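Local coordinates for protein alpha-glucosidase (Pseudoalteromonas sp. K8, PDB 5HQA) that hydrolyses alpha-glucosides as a family 97 glycoside hydrolase that carries calcium and is activated by chloride, at residues 31-45 against 123-135. Numbering follows the deposited sequence.
Sequences TVINNSALGFEFKQH and IEITKELTEFAVN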
ATOM      1  N   THR A  31     -28.113 -11.585   2.526  1.00 13.94           N
ATOM      2  CA  THR A  31     -27.420 -10.820   3.558  1.00 12.52           C
ATOM      3  C   THR A  31     -25.975 -11.288   3.685  1.00 15.05           C
ATOM      4  O   THR A  31     -25.717 -12.478   3.886  1.00 14.97           O
ATOM      5  CB  THR A  31     -28.134 -10.981   4.902  1.00 13.58           C
ATOM      6  OG1 THR A  31     -29.511 -10.632   4.755  1.00 15.72           O
ATOM      7  CG2 THR A  31     -27.497 -10.087   5.963  1.00 12.38           C
ATOM      8  N   VAL A  32     -25.030 -10.356   3.567  1.00 12.54           N
ATOM      9  CA  VAL A  32     -23.631 -10.666   3.805  1.00 13.36           C
ATOM     10  C   VAL A  32     -23.105 -10.006   5.072  1.00 12.94           C
ATOM     11  O   VAL A  32     -22.202 -10.559   5.710  1.00 13.02           O
ATOM     12  CB  VAL A  32     -22.747 -10.306   2.590  1.00 13.20           C
ATOM     13  CG1 VAL A  32     -23.090 -11.211   1.426  1.00 14.35           C
ATOM     14  CG2 VAL A  32     -22.928  -8.852   2.179  1.00 12.36           C
ATOM     15  N   ILE A  33     -23.665  -8.866   5.471  1.00 11.41           N
ATOM     16  CA  ILE A  33     -23.338  -8.200   6.726  1.00 10.84           C
ATOM     17  C   ILE A  33     -24.629  -8.103   7.533  1.00 13.90           C
ATOM     18  O   ILE A  33     -25.590  -7.450   7.101  1.00 13.28           O
ATOM     19  CB  ILE A  33     -22.723  -6.806   6.496  1.00 12.74           C
ATOM     20  CG1 ILE A  33     -21.407  -6.901   5.698  1.00 11.24           C
ATOM     21  CG2 ILE A  33     -22.511  -6.068   7.832  1.00 11.42           C
ATOM     22  CD1 ILE A  33     -20.283  -7.603   6.429  1.00 11.52           C
ATOM     23  N   ASN A  34     -24.665  -8.780   8.683  1.00 10.73           N
ATOM     24  CA  ASN A  34     -25.818  -8.738   9.566  1.00 10.84           C
ATOM     25  C   ASN A  34     -25.858  -7.400  10.295  1.00 11.70           C
ATOM     26  O   ASN A  34     -24.945  -6.581  10.180  1.00 13.09           O
ATOM     27  CB  ASN A  34     -25.757  -9.890  10.565  1.00 12.36           C
ATOM     28  CG  ASN A  34     -26.023 -11.243   9.923  1.00 15.68           C
ATOM     29  OD1 ASN A  34     -26.739 -11.341   8.931  1.00 15.44           O
ATOM     30  ND2 ASN A  34     -25.453 -12.290  10.496  1.00 14.26           N
ATOM     31  N   ASN A  35     -26.926  -7.182  11.072  1.00 12.68           N
ATOM     32  CA  ASN A  35     -27.052  -5.989  11.911  1.00 13.57           C
ATOM     33  C   ASN A  35     -25.735  -5.677  12.604  1.00 13.65           C
ATOM     34  O   ASN A  35     -25.205  -6.503  13.354  1.00 12.64           O
ATOM     35  CB  ASN A  35     -28.138  -6.184  12.973  1.00 19.08           C
ATOM     36  CG  ASN A  35     -29.516  -6.317  12.387  1.00 28.04           C
ATOM     37  OD1 ASN A  35     -29.847  -5.677  11.389  1.00 26.06           O
ATOM     38  ND2 ASN A  35     -30.337  -7.156  13.012  1.00 35.02           N
ATOM     39  N   SER A  36     -25.212  -4.478  12.353  1.00 11.75           N
ATOM     40  CA  SER A  36     -23.905  -4.058  12.842  1.00 10.22           C
ATOM     41  C   SER A  36     -24.046  -2.706  13.522  1.00 13.12           C
ATOM     42  O   SER A  36     -24.588  -1.773  12.927  1.00 12.63           O
ATOM     43  CB  SER A  36     -22.906  -3.969  11.685  1.00 10.50           C
ATOM     44  OG  SER A  36     -22.751  -5.227  11.047  1.00 12.46           O
ATOM     45  N   ALA A  37     -23.542  -2.598  14.754  1.00 11.28           N
ATOM     46  CA  ALA A  37     -23.758  -1.420  15.587  1.00 13.12           C
ATOM     47  C   ALA A  37     -22.982  -0.200  15.073  1.00 13.85           C
ATOM     48  O   ALA A  37     -21.980  -0.313  14.361  1.00 12.01           O
ATOM     49  CB  ALA A  37     -23.350  -1.712  17.033  1.00 11.92           C
ATOM     50  N   LEU A  38     -23.465   0.985  15.475  1.00 12.35           N
ATOM     51  CA  LEU A  38     -22.847   2.275  15.200  1.00 13.10           C
ATOM     52  C   LEU A  38     -22.819   3.091  16.486  1.00 15.71           C
ATOM     53  O   LEU A  38     -23.742   2.992  17.301  1.00 16.66           O
ATOM     54  CB  LEU A  38     -23.635   3.053  14.138  1.00 11.64           C
ATOM     55  CG  LEU A  38     -23.800   2.331  12.800  1.00 12.30           C
ATOM     56  CD1 LEU A  38     -24.871   3.013  11.960  1.00 14.20           C
ATOM     57  CD2 LEU A  38     -22.479   2.286  12.059  1.00 13.80           C
ATOM     58  N   GLY A  39     -21.777   3.901  16.673  1.00 10.85           N
ATOM     59  CA  GLY A  39     -21.753   4.815  17.803  1.00 12.47           C
ATOM     60  C   GLY A  39     -20.356   5.033  18.365  1.00 11.06           C
ATOM     61  O   GLY A  39     -19.357   4.628  17.773  1.00 13.33           O
ATOM     62  N   PHE A  40     -20.320   5.702  19.528  1.00 11.59           N
ATOM     63  CA  PHE A  40     -19.083   6.100  20.198  1.00 15.12           C
ATOM     64  C   PHE A  40     -19.233   6.013  21.711  1.00 13.70           C
ATOM     65  O   PHE A  40     -20.310   6.261  22.260  1.00 13.41           O
ATOM     66  CB  PHE A  40     -18.673   7.555  19.906  1.00 13.57           C
ATOM     67  CG  PHE A  40     -18.430   7.855  18.462  1.00 14.56           C
ATOM     68  CD1 PHE A  40     -17.217   7.540  17.869  1.00 14.89           C
ATOM     69  CD2 PHE A  40     -19.400   8.484  17.705  1.00 14.32           C
ATOM     70  CE1 PHE A  40     -16.987   7.833  16.524  1.00 15.93           C
ATOM     71  CE2 PHE A  40     -19.180   8.779  16.357  1.00 16.07           C
ATOM     72  CZ  PHE A  40     -17.976   8.452  15.770  1.00 15.18           C
ATOM     73  N   GLU A  41     -18.115   5.711  22.379  1.00 13.08           N
ATOM     74  CA  GLU A  41     -17.923   5.995  23.795  1.00 13.23           C
ATOM     75  C   GLU A  41     -16.765   6.974  23.949  1.00 15.51           C
ATOM     76  O   GLU A  41     -15.805   6.946  23.168  1.00 13.74           O
ATOM     77  CB  GLU A  41     -17.647   4.714  24.599  1.00 13.28           C
ATOM     78  CG  GLU A  41     -18.836   3.777  24.602  1.00 18.53           C
ATOM     79  CD  GLU A  41     -18.608   2.514  25.410  1.00 25.89           C
ATOM     80  OE1 GLU A  41     -17.521   2.361  26.007  1.00 24.89           O
ATOM     81  OE2 GLU A  41     -19.530   1.674  25.450  1.00 27.68           O
ATOM     82  N   PHE A  42     -16.860   7.835  24.967  1.00 15.11           N
ATOM     83  CA  PHE A  42     -15.897   8.897  25.227  1.00 13.64           C
ATOM     84  C   PHE A  42     -15.359   8.750  26.639  1.00 16.42           C
ATOM     85  O   PHE A  42     -15.967   8.096  27.487  1.00 16.26           O
ATOM     86  CB  PHE A  42     -16.525  10.290  25.086  1.00 13.64           C
ATOM     87  CG  PHE A  42     -17.252  10.502  23.792  1.00 14.91           C
ATOM     88  CD1 PHE A  42     -16.565  10.878  22.654  1.00 13.64           C
ATOM     89  CD2 PHE A  42     -18.630  10.342  23.723  1.00 15.27           C
ATOM     90  CE1 PHE A  42     -17.240  11.084  21.455  1.00 15.19           C
ATOM     91  CE2 PHE A  42     -19.311  10.540  22.527  1.00 14.09           C
ATOM     92  CZ  PHE A  42     -18.614  10.913  21.395  1.00 13.91           C
ATOM     93  N   LYS A  43     -14.218   9.389  26.892  1.00 15.24           N
ATOM     94  CA  LYS A  43     -13.637   9.329  28.226  1.00 17.23           C
ATOM     95  C   LYS A  43     -14.558   9.980  29.246  1.00 18.32           C
ATOM     96  O   LYS A  43     -14.795   9.430  30.329  1.00 18.07           O
ATOM     97  CB  LYS A  43     -12.266  10.000  28.243  1.00 15.73           C
ATOM     98  CG  LYS A  43     -11.661  10.063  29.631  1.00 18.72           C
ATOM     99  CD  LYS A  43     -10.285  10.690  29.612  1.00 21.44           C
ATOM    100  CE  LYS A  43      -9.819  10.970  31.024  1.00 27.11           C
ATOM    101  NZ  LYS A  43      -8.674  11.916  31.011  1.00 34.12           N
ATOM    102  N   GLN A  44     -15.096  11.144  28.911  1.00 17.03           N
ATOM    103  CA  GLN A  44     -15.923  11.897  29.842  1.00 19.07           C
ATOM    104  C   GLN A  44     -17.312  12.186  29.302  1.00 19.23           C
ATOM    105  O   GLN A  44     -18.294  12.073  30.038  1.00 20.73           O
ATOM    106  CB  GLN A  44     -15.213  13.211  30.215  1.00 22.35           C
ATOM    107  CG  GLN A  44     -15.975  14.070  31.204  1.00 36.74           C
ATOM    108  CD  GLN A  44     -16.267  13.353  32.519  1.00 45.17           C
ATOM    109  OE1 GLN A  44     -15.400  12.676  33.082  1.00 47.08           O
ATOM    110  NE2 GLN A  44     -17.501  13.496  33.011  1.00 45.72           N
ATOM    111  N   HIS A  45     -17.423  12.551  28.034  1.00 15.97           N
ATOM    112  CA  HIS A  45     -18.720  12.812  27.432  1.00 15.93           C
ATOM    113  C   HIS A  45     -19.619  11.579  27.532  1.00 18.78           C
ATOM    114  O   HIS A  45     -19.147  10.438  27.541  1.00 17.13           O
ATOM    115  CB  HIS A  45     -18.527  13.212  25.968  1.00 15.28           C
ATOM    116  CG  HIS A  45     -19.688  13.947  25.386  1.00 19.41           C
ATOM    117  ND1 HIS A  45     -20.813  13.304  24.913  1.00 20.09           N
ATOM    118  CD2 HIS A  45     -19.901  15.272  25.198  1.00 21.86           C
ATOM    119  CE1 HIS A  45     -21.668  14.204  24.455  1.00 23.65           C
ATOM    120  NE2 HIS A  45     -21.140  15.404  24.621  1.00 24.50           N
ATOM    121  N   ILE A 123     -13.237  16.612  23.401  1.00 18.06           N
ATOM    122  CA  ILE A 123     -13.665  15.249  23.669  1.00 19.08           C
ATOM    123  C   ILE A 123     -12.533  14.295  23.332  1.00 19.20           C
ATOM    124  O   ILE A 123     -11.616  14.608  22.568  1.00 18.96           O
ATOM    125  CB  ILE A 123     -14.957  14.871  22.913  1.00 22.02           C
ATOM    126  CG1 ILE A 123     -14.784  15.029  21.413  1.00 22.44           C
ATOM    127  CG2 ILE A 123     -16.124  15.726  23.386  1.00 23.14           C
ATOM    128  CD1 ILE A 123     -14.681  13.722  20.721  1.00 30.55           C
ATOM    129  N   GLU A 124     -12.595  13.123  23.948  1.00 14.20           N
ATOM    130  CA  GLU A 124     -11.626  12.062  23.711  1.00 13.66           C
ATOM    131  C   GLU A 124     -12.404  10.779  23.480  1.00 16.55           C
ATOM    132  O   GLU A 124     -13.032  10.252  24.407  1.00 18.36           O
ATOM    133  CB  GLU A 124     -10.660  11.928  24.886  1.00 15.32           C
ATOM    134  CG  GLU A 124      -9.859  13.193  25.131  1.00 19.71           C
ATOM    135  CD  GLU A 124      -8.885  13.053  26.278  1.00 29.32           C
ATOM    136  OE1 GLU A 124      -7.661  13.107  26.032  1.00 32.01           O
ATOM    137  OE2 GLU A 124      -9.341  12.875  27.425  1.00 34.04           O
ATOM    138  N   ILE A 125     -12.386  10.291  22.241  1.00 12.59           N
ATOM    139  CA  ILE A 125     -13.031   9.024  21.939  1.00 13.20           C
ATOM    140  C   ILE A 125     -12.226   7.899  22.571  1.00 15.50           C
ATOM    141  O   ILE A 125     -11.005   7.805  22.383  1.00 14.22           O
ATOM    142  CB  ILE A 125     -13.149   8.827  20.423  1.00 13.75           C
ATOM    143  CG1 ILE A 125     -14.025   9.909  19.802  1.00 12.69           C
ATOM    144  CG2 ILE A 125     -13.676   7.415  20.089  1.00 11.18           C
ATOM    145  CD1 ILE A 125     -13.929   9.920  18.297  1.00 12.17           C
ATOM    146  N   THR A 126     -12.909   7.041  23.333  1.00 14.44           N
ATOM    147  CA  THR A 126     -12.288   5.851  23.885  1.00 14.63           C
ATOM    148  C   THR A 126     -12.722   4.579  23.181  1.00 16.73           C
ATOM    149  O   THR A 126     -12.018   3.571  23.281  1.00 16.57           O
ATOM    150  CB  THR A 126     -12.598   5.725  25.380  1.00 14.64           C
ATOM    151  OG1 THR A 126     -14.016   5.794  25.570  1.00 16.31           O
ATOM    152  CG2 THR A 126     -11.933   6.863  26.153  1.00 13.23           C
ATOM    153  N   LYS A 127     -13.850   4.599  22.473  1.00 13.74           N
ATOM    154  CA  LYS A 127     -14.251   3.442  21.682  1.00 14.47           C
ATOM    155  C   LYS A 127     -15.145   3.909  20.549  1.00 13.55           C
ATOM    156  O   LYS A 127     -16.049   4.720  20.766  1.00 15.84           O
ATOM    157  CB  LYS A 127     -14.982   2.396  22.538  1.00 17.65           C
ATOM    158  CG  LYS A 127     -15.182   1.064  21.819  1.00 26.44           C
ATOM    159  CD  LYS A 127     -15.669  -0.025  22.759  1.00 30.80           C
ATOM    160  CE  LYS A 127     -14.707  -0.203  23.924  0.82 34.79           C
ATOM    161  NZ  LYS A 127     -13.359  -0.655  23.498  0.93 39.84           N
ATOM    162  N   GLU A 128     -14.883   3.411  19.349  1.00 11.59           N
ATOM    163  CA  GLU A 128     -15.823   3.515  18.244  1.00 13.04           C
ATOM    164  C   GLU A 128     -16.588   2.195  18.186  1.00 14.66           C
ATOM    165  O   GLU A 128     -15.972   1.127  18.107  1.00 14.51           O
ATOM    166  CB  GLU A 128     -15.100   3.800  16.924  1.00 12.45           C
ATOM    167  CG  GLU A 128     -16.069   3.981  15.767  1.00 13.95           C
ATOM    168  CD  GLU A 128     -15.387   4.290  14.446  1.00 15.11           C
ATOM    169  OE1 GLU A 128     -14.353   5.004  14.450  1.00 14.77           O
ATOM    170  OE2 GLU A 128     -15.897   3.824  13.399  1.00 13.04           O
ATOM    171  N   LEU A 129     -17.919   2.264  18.261  1.00 12.06           N
ATOM    172  CA  LEU A 129     -18.741   1.063  18.392  1.00 12.03           C
ATOM    173  C   LEU A 129     -19.024   0.375  17.060  1.00 13.64           C
ATOM    174  O   LEU A 129     -19.641  -0.698  17.060  1.00 14.05           O
ATOM    175  CB  LEU A 129     -20.063   1.409  19.084  1.00 11.34           C
ATOM    176  CG  LEU A 129     -19.910   1.982  20.497  1.00 14.05           C
ATOM    177  CD1 LEU A 129     -21.277   2.312  21.089  1.00 15.57           C
ATOM    178  CD2 LEU A 129     -19.156   1.007  21.403  1.00 15.71           C
ATOM    179  N   THR A 130     -18.597   0.971  15.944  1.00 10.96           N
ATOM    180  CA  THR A 130     -18.782   0.415  14.609  1.00  9.45           C
ATOM    181  C   THR A 130     -18.470  -1.073  14.563  1.00 10.38           C
ATOM    182  O   THR A 130     -17.396  -1.508  14.990  1.00  9.82           O
ATOM    183  CB  THR A 130     -17.858   1.140  13.636  1.00 12.05           C
ATOM    184  OG1 THR A 130     -18.075   2.546  13.756  1.00 12.29           O
ATOM    185  CG2 THR A 130     -18.106   0.666  12.183  1.00 12.62           C
ATOM    186  N   GLU A 131     -19.397  -1.846  14.004  1.00  9.26           N
ATOM    187  CA  GLU A 131     -19.190  -3.271  13.801  1.00  9.58           C
ATOM    188  C   GLU A 131     -19.295  -3.617  12.321  1.00 10.22           C
ATOM    189  O   GLU A 131     -19.848  -2.860  11.513  1.00  9.63           O
ATOM    190  CB  GLU A 131     -20.206  -4.114  14.594  1.00 10.78           C
ATOM    191  CG  GLU A 131     -20.081  -3.997  16.115  1.00 10.96           C
ATOM    192  CD  GLU A 131     -21.285  -4.587  16.843  1.00 14.89           C
ATOM    193  OE1 GLU A 131     -22.337  -4.830  16.187  1.00 13.46           O
ATOM    194  OE2 GLU A 131     -21.192  -4.800  18.077  1.00 13.97           O
ATOM    195  N   PHE A 132     -18.743  -4.785  11.990  1.00 10.17           N
ATOM    196  CA  PHE A 132     -18.915  -5.457  10.702  1.00  9.45           C
ATOM    197  C   PHE A 132     -19.297  -6.889  11.071  1.00 11.81           C
ATOM    198  O   PHE A 132     -18.420  -7.725  11.308  1.00 11.23           O
ATOM    199  CB  PHE A 132     -17.630  -5.401   9.863  1.00  9.87           C
ATOM    200  CG  PHE A 132     -17.052  -4.010   9.731  1.00 10.62           C
ATOM    201  CD1 PHE A 132     -16.218  -3.497  10.709  1.00 10.39           C
ATOM    202  CD2 PHE A 132     -17.356  -3.217   8.631  1.00 12.12           C
ATOM    203  CE1 PHE A 132     -15.691  -2.218  10.590  1.00 11.19           C
ATOM    204  CE2 PHE A 132     -16.834  -1.947   8.506  1.00 11.98           C
ATOM    205  CZ  PHE A 132     -16.001  -1.443   9.489  1.00 11.64           C
ATOM    206  N   ALA A 133     -20.594  -7.167  11.177  1.00  9.61           N
ATOM    207  CA  ALA A 133     -21.064  -8.488  11.593  1.00 11.28           C
ATOM    208  C   ALA A 133     -21.230  -9.357  10.350  1.00 13.90           C
ATOM    209  O   ALA A 133     -22.186  -9.189   9.583  1.00 13.82           O
ATOM    210  CB  ALA A 133     -22.368  -8.387  12.381  1.00 10.57           C
ATOM    211  N   VAL A 134     -20.309 -10.292  10.155  1.00 10.79           N
ATOM    212  CA  VAL A 134     -20.310 -11.114   8.950  1.00 10.59           C
ATOM    213  C   VAL A 134     -21.324 -12.240   9.097  1.00 13.77           C
ATOM    214  O   VAL A 134     -21.292 -13.005  10.074  1.00 13.98           O
ATOM    215  CB  VAL A 134     -18.907 -11.671   8.671  1.00 10.68           C
ATOM    216  CG1 VAL A 134     -18.932 -12.552   7.425  1.00  9.54           C
ATOM    217  CG2 VAL A 134     -17.927 -10.532   8.506  1.00 10.77           C
ATOM    218  N   ASN A 135     -22.210 -12.355   8.114  1.00 11.48           N
ATOM    219  CA  ASN A 135     -23.199 -13.422   8.102  1.00 11.81           C
ATOM    220  C   ASN A 135     -22.539 -14.747   7.724  1.00 13.51           C
ATOM    221  O   ASN A 135     -21.663 -14.790   6.855  1.00 12.95           O
ATOM    222  CB  ASN A 135     -24.309 -13.080   7.113  1.00 11.03           C
ATOM    223  CG  ASN A 135     -25.510 -13.970   7.273  1.00 16.21           C
ATOM    224  OD1 ASN A 135     -25.760 -14.503   8.356  1.00 17.13           O
ATOM    225  ND2 ASN A 135     -26.256 -14.148   6.203  1.00 16.23           N
TER
HETATM  226  O   HOH W   1     -21.420 -13.203   4.468  1.00 15.81           O
HETATM  227  O   HOH W   2     -24.621  -6.052  16.408  1.00 36.86           O
HETATM  228  O   HOH W   3     -14.946   3.393  26.259  1.00 25.76           O
HETATM  229  O   HOH W   4      -8.291  14.301  29.643  1.00 45.03           O
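Phe42 rests its CE1 corner against Ile123 and Ile125, which lie next to each other, CE1 being 3.7 Å from Ile123 CD1, and both isoleucines run obliquely to the ring; the edge of that ring also meets Glu124 O in its plane. CG1 of Ile123 sits between backbone N and carbonyl carbon (chi1 58°), and a chi2 of 107°, away from the staggered positions, then brings CD1 to the ring. Ile125 serves a second ring too, its CD1 lying 4.1 Å from Phe40 CD1, while Glu128 runs alongside Phe40 in the same direction. Phe224 meets Phe40 edge-to-face, and Arg229 and Tyr192 hold the Glu128 carboxylate. The pairing illustrates how two long antiparallel strands, 30-42 and 122-134, stay joined despite irregularities in the N-terminal beta-sandwich of this family. One is a classic beta bulge, in which Thr126 N and Lys127 N both reach Glu41 O from the same face of its plane. Further along, side chains stand in for backbone partners. Ser36 OG accepts a hydrogen bond from Ala133 N (2.9 Å) and donates one to Asn34 O. Glu131, its chain extended, lays its carboxylate beside the Ala37 methyl and receives Ala37 N on OE1 (2.9 Å), from above the carboxylate plane. Asn135 crosses Asn34 at about a right angle, the amide planes 60° apart; its ND2 gives a straight bond to Thr31 O (2.9 Å), while its OD1 accepts Asn34 ND2 at 3.1 Å, which fixes the amide's flip. At the other end Lys43 lies alongside Glu124 in a long salt bridge, Lys43 NZ to Glu124 OE2 3.8 Å, and a water bonds to both atoms.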